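Cif (Cell cycle inhibiting factor) (Escherichia coli, PDB 3EFY) deamidates a glutamine of host NEDD8 as a secreted virulence effector, shutting down cullin-RING ubiquitin ligases and thereby arresting the host cell cycle. Local coordinates at residues A[17-22]-A[27-32]; A[47-52]-A[78-83]; A[66-71]-A[135-140]. All coordinates share one frame; numbering follows the deposited sequence.

Interaction 1 of 3, residues A[17-22]-A[27-32]; sequences IMKLFL and FSYCFE
Tyr-29 lays its ring against one flank of helix 10-22, where Met-18, Lys-19 and Leu-22 receive it. Cys-10, an active-site residue, begins this helix, as expected of a papain-like (clan CA) fold, and the chain leaving its C-terminal end doubles back along it after a short turn. CB of Met-18 sits over the centre of the tyrosine ring in a CH-pi contact, 3.5 Å from the centroid and 9° off the normal. With chi2 and chi3 both bent, the methionine chain curls back over the ring: SD stands obliquely 5.4 Å from the Tyr-29 ring centroid, a Met-aromatic contact, and CE comes within 4.0 Å of Tyr-29 CE1. Leu-22 approaches the ring obliquely, its CD1 4.0 Å from Tyr-29 CD1. Lys-19, extended beyond CG, runs past the tyrosine at about a right angle and brings CE to 3.7 Å from Tyr-29 O.

The phenol is buried, and its OH is hydrogen-bonded to Gln-162 of strand 159-166, tying the returning chain to the sheet. The outer side faces the dimer partner: Lys-19 NZ forms a salt bridge with Asp-23 of the second subunit, and Tyr-29 O accepts from Ser-28 OG of that subunit. At the start of the returning segment, Phe-27 has CG anti to its backbone N (chi1 -179°), which turns the ring back to the helix end; there CE2 touches Leu-22 CB, and the ring edge meets the last helical carbonyl, with Phe-27 CD2 3.5 Å from Leu-22 O.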
loop_
_atom_site.group_PDB
_atom_site.type_symbol
_atom_site.label_atom_id
_atom_site.label_comp_id
_atom_site.label_asym_id
_atom_site.label_seq_id
_atom_site.Cartn_x
_atom_site.Cartn_y
_atom_site.Cartn_z
ATOM N N ILE A 17 -0.981 -7.671 -1.718
ATOM C CA ILE A 17 -1.973 -7.810 -2.768
ATOM C C ILE A 17 -3.383 -7.552 -2.231
ATOM O O ILE A 17 -4.173 -6.808 -2.862
ATOM C CB ILE A 17 -1.899 -9.158 -3.467
ATOM C CG1 ILE A 17 -0.567 -9.338 -4.192
ATOM C CG2 ILE A 17 -3.066 -9.277 -4.478
ATOM C CD1 ILE A 17 -0.305 -10.747 -4.588
ATOM N N MET A 18 -3.703 -8.060 -1.035
ATOM C CA MET A 18 -4.989 -7.739 -0.417
ATOM C C MET A 18 -5.147 -6.225 -0.232
ATOM O O MET A 18 -6.224 -5.680 -0.504
ATOM C CB MET A 18 -5.161 -8.470 0.917
ATOM C CG MET A 18 -5.207 -9.971 0.777
ATOM S SD MET A 18 -6.602 -10.609 -0.174
ATOM C CE MET A 18 -7.932 -10.504 1.063
ATOM N N LYS A 19 -4.088 -5.544 0.203
ATOM C CA LYS A 19 -4.148 -4.078 0.374
ATOM C C LYS A 19 -4.427 -3.387 -0.982
ATOM O O LYS A 19 -5.228 -2.431 -1.062
ATOM C CB LYS A 19 -2.863 -3.532 0.980
ATOM C CG LYS A 19 -2.632 -4.002 2.413
ATOM C CD LYS A 19 -1.366 -3.360 2.993
ATOM C CE LYS A 19 -1.085 -3.829 4.451
ATOM N NZ LYS A 19 0.319 -3.433 4.903
ATOM N N LEU A 20 -3.784 -3.872 -2.038
ATOM C CA LEU A 20 -4.022 -3.313 -3.373
ATOM C C LEU A 20 -5.464 -3.430 -3.791
ATOM O O LEU A 20 -6.031 -2.514 -4.397
ATOM C CB LEU A 20 -3.118 -3.991 -4.439
ATOM C CG LEU A 20 -1.658 -3.523 -4.350
ATOM C CD1 LEU A 20 -0.802 -4.372 -5.286
ATOM C CD2 LEU A 20 -1.482 -2.032 -4.717
ATOM N N PHE A 21 -6.080 -4.574 -3.516
ATOM C CA PHE A 21 -7.488 -4.752 -3.897
ATOM C C PHE A 21 -8.465 -3.968 -3.046
ATOM O O PHE A 21 -9.509 -3.556 -3.542
ATOM C CB PHE A 21 -7.894 -6.216 -3.871
ATOM C CG PHE A 21 -7.521 -6.959 -5.151
ATOM C CD1 PHE A 21 -8.390 -7.057 -6.221
ATOM C CD2 PHE A 21 -6.259 -7.494 -5.325
ATOM C CE1 PHE A 21 -8.019 -7.692 -7.399
ATOM C CE2 PHE A 21 -5.908 -8.117 -6.484
ATOM C CZ PHE A 21 -6.770 -8.223 -7.537
ATOM N N LEU A 22 -8.161 -3.832 -1.768
ATOM C CA LEU A 22 -9.139 -3.431 -0.742
ATOM C C LEU A 22 -8.987 -2.071 -0.107
ATOM O O LEU A 22 -10.001 -1.505 0.355
ATOM C CB LEU A 22 -9.171 -4.473 0.364
ATOM C CG LEU A 22 -9.467 -5.893 -0.093
ATOM C CD1 LEU A 22 -9.339 -6.947 1.055
ATOM C CD2 LEU A 22 -10.870 -6.011 -0.739
ATOM N N PHE A 27 -10.852 2.399 4.964
ATOM C CA PHE A 27 -10.571 0.989 5.175
ATOM C C PHE A 27 -9.126 0.687 4.809
ATOM O O PHE A 27 -8.669 0.939 3.673
ATOM C CB PHE A 27 -11.466 0.044 4.365
ATOM C CG PHE A 27 -11.159 -1.383 4.624
ATOM C CD1 PHE A 27 -11.557 -1.985 5.812
ATOM C CD2 PHE A 27 -10.409 -2.130 3.742
ATOM C CE1 PHE A 27 -11.245 -3.309 6.085
ATOM C CE2 PHE A 27 -10.092 -3.450 4.014
ATOM C CZ PHE A 27 -10.510 -4.049 5.204
ATOM N N SER A 28 -8.415 0.134 5.783
ATOM C CA SER A 28 -7.075 -0.388 5.545
ATOM C C SER A 28 -7.019 -1.841 6.025
ATOM O O SER A 28 -7.204 -2.144 7.201
ATOM C CB SER A 28 -5.985 0.428 6.261
ATOM O OG SER A 28 -5.955 1.735 5.740
ATOM N N TYR A 29 -6.756 -2.732 5.091
ATOM C CA TYR A 29 -6.610 -4.151 5.353
ATOM C C TYR A 29 -5.443 -4.395 6.323
ATOM O O TYR A 29 -4.388 -3.810 6.165
ATOM C CB TYR A 29 -6.321 -4.882 4.024
ATOM C CG TYR A 29 -5.988 -6.345 4.149
ATOM C CD1 TYR A 29 -6.998 -7.305 4.252
ATOM C CD2 TYR A 29 -4.679 -6.772 4.243
ATOM C CE1 TYR A 29 -6.686 -8.659 4.379
ATOM C CE2 TYR A 29 -4.387 -8.108 4.414
ATOM C CZ TYR A 29 -5.383 -9.031 4.485
ATOM O OH TYR A 29 -5.096 -10.367 4.628
ATOM N N CYS A 30 -5.665 -5.268 7.304
ATOM C CA CYS A 30 -4.637 -5.649 8.231
ATOM C C CYS A 30 -4.799 -7.157 8.524
ATOM O O CYS A 30 -5.653 -7.570 9.293
ATOM C CB CYS A 30 -4.744 -4.801 9.488
ATOM S SG CYS A 30 -3.454 -5.179 10.685
ATOM N N PHE A 31 -3.941 -7.956 7.898
ATOM C CA PHE A 31 -4.021 -9.407 7.953
ATOM C C PHE A 31 -4.334 -9.977 9.332
ATOM O O PHE A 31 -5.219 -10.804 9.486
ATOM C CB PHE A 31 -2.713 -10.011 7.423
ATOM C CG PHE A 31 -2.603 -11.476 7.648
ATOM C CD1 PHE A 31 -3.405 -12.380 6.942
ATOM C CD2 PHE A 31 -1.725 -11.963 8.587
ATOM C CE1 PHE A 31 -3.319 -13.713 7.161
ATOM C CE2 PHE A 31 -1.620 -13.323 8.803
ATOM C CZ PHE A 31 -2.424 -14.208 8.100
ATOM N N GLU A 32 -3.588 -9.536 10.343
ATOM C CA GLU A 32 -3.739 -10.095 11.664
ATOM C C GLU A 32 -5.093 -9.891 12.302
ATOM O O GLU A 32 -5.496 -10.695 13.173
ATOM C CB GLU A 32 -2.641 -9.581 12.588
ATOM C CG GLU A 32 -1.270 -10.103 12.219
ATOM C CD GLU A 32 -1.071 -11.606 12.438
ATOM O OE1 GLU A 32 -1.879 -12.267 13.141
ATOM O OE2 GLU A 32 -0.041 -12.127 11.915
#

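Interaction 2 of 3, residues A[47-52]-A[78-83]; sequences SCMPEC and SCRPAF
Glu-51 and Arg-80 mark the closest approach of the two backbones, yet their CA atoms are still 8.9 Å apart, so the gap between the irregular segment 47-52 and the lead-in to strand 81-85 is bridged by one long side chain. That side chain is Arg-80, buried and stretched from CG to NE. Its guanidinium presents its end to a single backbone atom, Pro-50 O, which takes up both terminal nitrogens in a forked pair of hydrogen bonds. The shorter runs from NH1 to Pro-50 O, 3.0 Å, with the donor well above the carbonyl plane; the other, from NH2 to Pro-50 O at 3.3 Å, lies in that plane and uses a lone pair. The oxygen itself stays within 8° of the guanidinium plane, and two bonds at one end restrict how far the group can swivel.

SD of Met-49 lies over one face of the guanidinium, 4.0 Å from Arg-80 NH1, while its CG comes to 3.6 Å from that nitrogen. The methionine chain crosses the arginine at about a right angle. CA of Glu-51 borders Arg-80 NH1 obliquely at 3.7 Å. The Glu-51 carboxylate is not paired with the arginine: OE2 lies 6.0 Å from Arg-80 NH1 and instead accepts from the backbone N of Asn-77, so any electrostatic help would act at a distance.

Arg-80 NH2 also donates to Pro-73 O, so the guanidinium links the turn leaving strand 66-72 to the loop between helix 39-47 and strand 54-61, while Met-49 and Arg-80 both rest on Ile-72 of strand 66-72.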
loop_
_atom_site.group_PDB
_atom_site.type_symbol
_atom_site.label_atom_id
_atom_site.label_comp_id
_atom_site.label_asym_id
_atom_site.label_seq_id
_atom_site.Cartn_x
_atom_site.Cartn_y
_atom_site.Cartn_z
ATOM N N SER A 47 -20.797 -21.566 -2.750
ATOM C CA SER A 47 -22.055 -22.141 -3.261
ATOM C C SER A 47 -23.111 -21.096 -3.518
ATOM O O SER A 47 -23.958 -21.276 -4.443
ATOM C CB SER A 47 -22.589 -23.212 -2.314
ATOM O OG SER A 47 -21.700 -24.320 -2.285
ATOM N N CYS A 48 -23.073 -20.001 -2.755
ATOM C CA CYS A 48 -24.022 -18.885 -2.887
ATOM C C CYS A 48 -23.399 -17.549 -3.290
ATOM O O CYS A 48 -24.012 -16.477 -3.136
ATOM C CB CYS A 48 -24.833 -18.746 -1.613
ATOM S SG CYS A 48 -23.895 -18.284 -0.164
ATOM N N MET A 49 -22.199 -17.590 -3.881
ATOM C CA MET A 49 -21.487 -16.376 -4.230
ATOM C C MET A 49 -22.159 -15.596 -5.349
ATOM O O MET A 49 -22.403 -16.155 -6.409
ATOM C CB MET A 49 -20.048 -16.698 -4.662
ATOM C CG MET A 49 -19.259 -15.500 -5.013
ATOM S SD MET A 49 -17.464 -15.912 -5.122
ATOM C CE MET A 49 -17.054 -15.731 -3.392
ATOM N N PRO A 50 -22.462 -14.327 -5.109
ATOM C CA PRO A 50 -23.087 -13.526 -6.179
ATOM C C PRO A 50 -22.250 -13.486 -7.445
ATOM O O PRO A 50 -21.009 -13.354 -7.389
ATOM C CB PRO A 50 -23.178 -12.151 -5.562
ATOM C CG PRO A 50 -23.333 -12.433 -4.120
ATOM C CD PRO A 50 -22.427 -13.577 -3.845
ATOM N N GLU A 51 -22.909 -13.633 -8.596
ATOM C CA GLU A 51 -22.278 -13.536 -9.904
ATOM C C GLU A 51 -21.961 -12.101 -10.314
ATOM O O GLU A 51 -21.070 -11.869 -11.127
ATOM C CB GLU A 51 -23.155 -14.229 -10.974
ATOM C CG GLU A 51 -23.375 -15.679 -10.693
ATOM C CD GLU A 51 -24.247 -16.386 -11.741
ATOM O OE1 GLU A 51 -24.803 -15.679 -12.650
ATOM O OE2 GLU A 51 -24.282 -17.634 -11.653
ATOM N N CYS A 52 -22.702 -11.125 -9.759
ATOM C CA CYS A 52 -22.619 -9.724 -10.093
ATOM C C CYS A 52 -21.589 -8.985 -9.232
ATOM O O CYS A 52 -21.484 -7.753 -9.306
ATOM C CB CYS A 52 -23.988 -9.043 -9.869
ATOM S SG CYS A 52 -24.436 -8.832 -8.096
ATOM N N SER A 78 -21.315 -21.275 -13.102
ATOM C CA SER A 78 -20.912 -22.438 -13.923
ATOM C C SER A 78 -19.549 -22.241 -14.544
ATOM O O SER A 78 -19.368 -21.365 -15.376
ATOM C CB SER A 78 -21.967 -22.675 -15.021
ATOM O OG SER A 78 -23.151 -23.059 -14.393
ATOM N N CYS A 79 -18.568 -23.055 -14.148
ATOM C CA CYS A 79 -17.179 -22.903 -14.633
ATOM C C CYS A 79 -16.676 -21.456 -14.502
ATOM O O CYS A 79 -16.055 -20.880 -15.426
ATOM C CB CYS A 79 -17.021 -23.415 -16.069
ATOM S SG CYS A 79 -17.426 -25.212 -16.222
ATOM N N ARG A 80 -16.916 -20.888 -13.324
ATOM C CA ARG A 80 -16.512 -19.535 -13.042
ATOM C C ARG A 80 -14.992 -19.382 -13.122
ATOM O O ARG A 80 -14.290 -20.189 -12.523
ATOM C CB ARG A 80 -16.958 -19.140 -11.652
ATOM C CG ARG A 80 -16.887 -17.658 -11.438
ATOM C CD ARG A 80 -17.757 -17.174 -10.324
ATOM N NE ARG A 80 -17.664 -15.742 -10.105
ATOM C CZ ARG A 80 -18.478 -15.033 -9.296
ATOM N NH1 ARG A 80 -19.458 -15.633 -8.636
ATOM N NH2 ARG A 80 -18.299 -13.756 -9.145
ATOM N N PRO A 81 -14.498 -18.381 -13.851
ATOM C CA PRO A 81 -13.034 -18.188 -13.909
ATOM C C PRO A 81 -12.449 -17.551 -12.639
ATOM O O PRO A 81 -13.141 -16.909 -11.852
ATOM C CB PRO A 81 -12.823 -17.252 -15.089
ATOM C CG PRO A 81 -14.184 -17.046 -15.701
ATOM C CD PRO A 81 -15.222 -17.552 -14.825
ATOM N N ALA A 82 -11.150 -17.768 -12.449
ATOM C CA ALA A 82 -10.429 -17.105 -11.364
ATOM C C ALA A 82 -8.989 -16.879 -11.821
ATOM O O ALA A 82 -8.560 -17.461 -12.822
ATOM C CB ALA A 82 -10.477 -17.982 -10.127
ATOM N N PHE A 83 -8.228 -16.094 -11.054
ATOM C CA PHE A 83 -6.817 -15.879 -11.310
ATOM C C PHE A 83 -6.093 -16.191 -10.010
ATOM O O PHE A 83 -6.611 -15.922 -8.926
ATOM C CB PHE A 83 -6.564 -14.475 -11.753
ATOM C CG PHE A 83 -7.232 -14.137 -13.083
ATOM C CD1 PHE A 83 -6.529 -14.258 -14.265
ATOM C CD2 PHE A 83 -8.540 -13.696 -13.121
ATOM C CE1 PHE A 83 -7.124 -13.954 -15.486
ATOM C CE2 PHE A 83 -9.155 -13.399 -14.361
ATOM C CZ PHE A 83 -8.433 -13.533 -15.522
#

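Interaction 3 of 3, residues A[66-71]-A[135-140]; sequences HAYIVD and TLFDID
Immediately after Phe-137, whose ring meets Tyr-68, Asp-138 leaves the helix and its OD2 accepts two backbone N-H groups: Asp-140 N, 3.1 Å from Asp-138 OD2 and above the carboxylate plane, which makes an Asx turn, and Asn-142 N. A salt bridge from Asp-138 OD1 to Arg-95 holds the carboxylate further.

Phe-137 itself drives its ring edge into the face of Tyr-68, an edge-to-face pair with centroids 4.8 Å apart and planes at 66°. Phe-137 CE1 stands 3.5 Å above the centre of the Tyr-68 ring, and Phe-137 CZ lies 3.5 Å from Tyr-68 CZ. A chi1 of 46° tucks the Tyr-68 ring in over its own backbone, its face turned to Phe-137, and its OH is hydrogen-bonded to Asp-61 OD2. The active-site His-66 completes the aromatic cluster, its CD2 being 4.1 Å from Phe-137 CD1. Its NE2 is hydrogen-bonded to OE1 of Gln-86, and NE2 of the same glutamine donates to Phe-137 O, consistent with the helix end positioning this active-site residue beside His-66.

Strand 66-72 runs between strands 54-61 and 81-85, with helix 113-124 packing on Tyr-68 and helix 10-22 bringing Cys-10 to His-66.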
loop_
_atom_site.group_PDB
_atom_site.type_symbol
_atom_site.label_atom_id
_atom_site.label_comp_id
_atom_site.label_asym_id
_atom_site.label_seq_id
_atom_site.Cartn_x
_atom_site.Cartn_y
_atom_site.Cartn_z
ATOM N N HIS A 66 2.250 -22.539 2.230
ATOM C CA HIS A 66 2.309 -21.532 1.222
ATOM C C HIS A 66 1.068 -20.608 1.370
ATOM O O HIS A 66 0.080 -21.040 1.918
ATOM C CB HIS A 66 2.264 -22.255 -0.122
ATOM C CG HIS A 66 2.486 -21.356 -1.280
ATOM N ND1 HIS A 66 3.347 -20.285 -1.211
ATOM C CD2 HIS A 66 1.984 -21.368 -2.546
ATOM C CE1 HIS A 66 3.297 -19.639 -2.361
ATOM N NE2 HIS A 66 2.526 -20.303 -3.205
ATOM N N ALA A 67 1.226 -19.347 1.054
ATOM C CA ALA A 67 0.089 -18.404 0.997
ATOM C C ALA A 67 -0.021 -17.786 -0.387
ATOM O O ALA A 67 0.975 -17.571 -1.075
ATOM C CB ALA A 67 0.257 -17.293 2.051
ATOM N N TYR A 68 -1.247 -17.435 -0.800
ATOM C CA TYR A 68 -1.466 -16.964 -2.162
ATOM C C TYR A 68 -2.874 -16.365 -2.281
ATOM O O TYR A 68 -3.665 -16.519 -1.364
ATOM C CB TYR A 68 -1.254 -18.103 -3.188
ATOM C CG TYR A 68 -1.885 -19.394 -2.861
ATOM C CD1 TYR A 68 -3.181 -19.705 -3.291
ATOM C CD2 TYR A 68 -1.264 -20.370 -2.047
ATOM C CE1 TYR A 68 -3.767 -20.937 -2.988
ATOM C CE2 TYR A 68 -1.864 -21.520 -1.724
ATOM C CZ TYR A 68 -3.131 -21.837 -2.167
ATOM O OH TYR A 68 -3.685 -23.060 -1.836
ATOM N N ILE A 69 -3.146 -15.722 -3.407
ATOM C CA ILE A 69 -4.420 -14.971 -3.627
ATOM C C ILE A 69 -5.176 -15.622 -4.778
ATOM O O ILE A 69 -4.572 -15.916 -5.811
ATOM C CB ILE A 69 -4.147 -13.545 -3.973
ATOM C CG1 ILE A 69 -3.326 -12.788 -2.899
ATOM C CG2 ILE A 69 -5.487 -12.811 -4.214
ATOM C CD1 ILE A 69 -3.939 -12.852 -1.514
ATOM N N VAL A 70 -6.495 -15.793 -4.629
ATOM C CA VAL A 70 -7.382 -16.203 -5.723
ATOM C C VAL A 70 -8.346 -15.044 -5.954
ATOM O O VAL A 70 -9.017 -14.577 -5.015
ATOM C CB VAL A 70 -8.108 -17.446 -5.397
ATOM C CG1 VAL A 70 -9.070 -17.831 -6.573
ATOM C CG2 VAL A 70 -7.134 -18.598 -5.137
ATOM N N ASP A 71 -8.305 -14.531 -7.181
ATOM C CA ASP A 71 -9.102 -13.366 -7.619
ATOM C C ASP A 71 -10.280 -13.999 -8.394
ATOM O O ASP A 71 -10.051 -14.727 -9.393
ATOM C CB ASP A 71 -8.211 -12.460 -8.458
ATOM C CG ASP A 71 -8.936 -11.270 -9.103
ATOM O OD1 ASP A 71 -10.168 -11.143 -8.928
ATOM O OD2 ASP A 71 -8.252 -10.449 -9.770
ATOM N N THR A 135 0.362 -28.137 -11.777
ATOM C CA THR A 135 -0.505 -27.436 -12.728
ATOM C C THR A 135 -0.979 -26.085 -12.192
ATOM O O THR A 135 -0.995 -25.105 -12.898
ATOM C CB THR A 135 -1.692 -28.273 -13.143
ATOM O OG1 THR A 135 -1.203 -29.390 -13.920
ATOM C CG2 THR A 135 -2.641 -27.482 -14.019
ATOM N N LEU A 136 -1.254 -26.051 -10.901
ATOM C CA LEU A 136 -1.735 -24.813 -10.261
ATOM C C LEU A 136 -0.612 -23.834 -9.894
ATOM O O LEU A 136 -0.762 -22.627 -10.076
ATOM C CB LEU A 136 -2.557 -25.147 -9.021
ATOM C CG LEU A 136 -3.927 -25.784 -9.311
ATOM C CD1 LEU A 136 -4.547 -26.419 -8.052
ATOM C CD2 LEU A 136 -4.853 -24.698 -9.969
ATOM N N PHE A 137 0.502 -24.359 -9.354
ATOM C CA PHE A 137 1.437 -23.495 -8.637
ATOM C C PHE A 137 2.819 -23.333 -9.280
ATOM O O PHE A 137 3.509 -22.367 -8.994
ATOM C CB PHE A 137 1.632 -23.992 -7.198
ATOM C CG PHE A 137 0.375 -23.943 -6.351
ATOM C CD1 PHE A 137 -0.055 -22.735 -5.826
ATOM C CD2 PHE A 137 -0.345 -25.089 -6.078
ATOM C CE1 PHE A 137 -1.250 -22.681 -5.080
ATOM C CE2 PHE A 137 -1.494 -25.038 -5.331
ATOM C CZ PHE A 137 -1.951 -23.821 -4.843
ATOM N N ASP A 138 3.219 -24.300 -10.128
ATOM C CA ASP A 138 4.542 -24.224 -10.769
ATOM C C ASP A 138 4.522 -23.412 -12.073
ATOM O O ASP A 138 3.654 -23.587 -12.911
ATOM C CB ASP A 138 5.120 -25.624 -10.970
ATOM C CG ASP A 138 6.606 -25.563 -11.363
ATOM O OD1 ASP A 138 7.455 -25.287 -10.487
ATOM O OD2 ASP A 138 6.888 -25.625 -12.576
ATOM N N ILE A 139 5.492 -22.526 -12.256
ATOM C CA ILE A 139 5.512 -21.621 -13.388
ATOM C C ILE A 139 5.544 -22.370 -14.746
ATOM O O ILE A 139 5.015 -21.886 -15.744
ATOM C CB ILE A 139 6.661 -20.597 -13.277
ATOM C CG1 ILE A 139 6.400 -19.402 -14.204
ATOM C CG2 ILE A 139 8.029 -21.289 -13.441
ATOM C CD1 ILE A 139 7.305 -18.202 -14.058
ATOM N N ASP A 140 6.167 -23.537 -14.721
ATOM C CA ASP A 140 6.276 -24.409 -15.894
ATOM C C ASP A 140 5.341 -25.618 -15.848
ATOM O O ASP A 140 5.355 -26.471 -16.759
ATOM C CB ASP A 140 7.731 -24.917 -16.032
ATOM C CG ASP A 140 8.730 -23.821 -16.295
ATOM O OD1 ASP A 140 8.406 -22.842 -17.013
ATOM O OD2 ASP A 140 9.885 -23.963 -15.789
#

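Overall arrangement
Along this C-terminal, catalytic part of Cif, interaction 1 closes first, and then interactions 2 and 3 interleave, because segment 66-71 falls between 47-52 and 78-83. Their centres are 18 to 22 Å apart. Interaction 3, between strand 66-72 and the end of helix 130-137, lies nearest the centre of the molecule and touches both others: Met-18 and Ile-17 of helix 10-22 pack on Ile-69, and Phe-83 O of the neighbouring strand 81-85 probably accepts a hydrogen bond from Asp-71 N. Interactions 1 and 2 do not touch, their nearest atoms being about 8 Å apart. Thus interaction 3 contains active-site His-66 and lies beside Cys-10 and Gln-86, interaction 1 faces the dimer partner, and interaction 2 joins loops away from the active site.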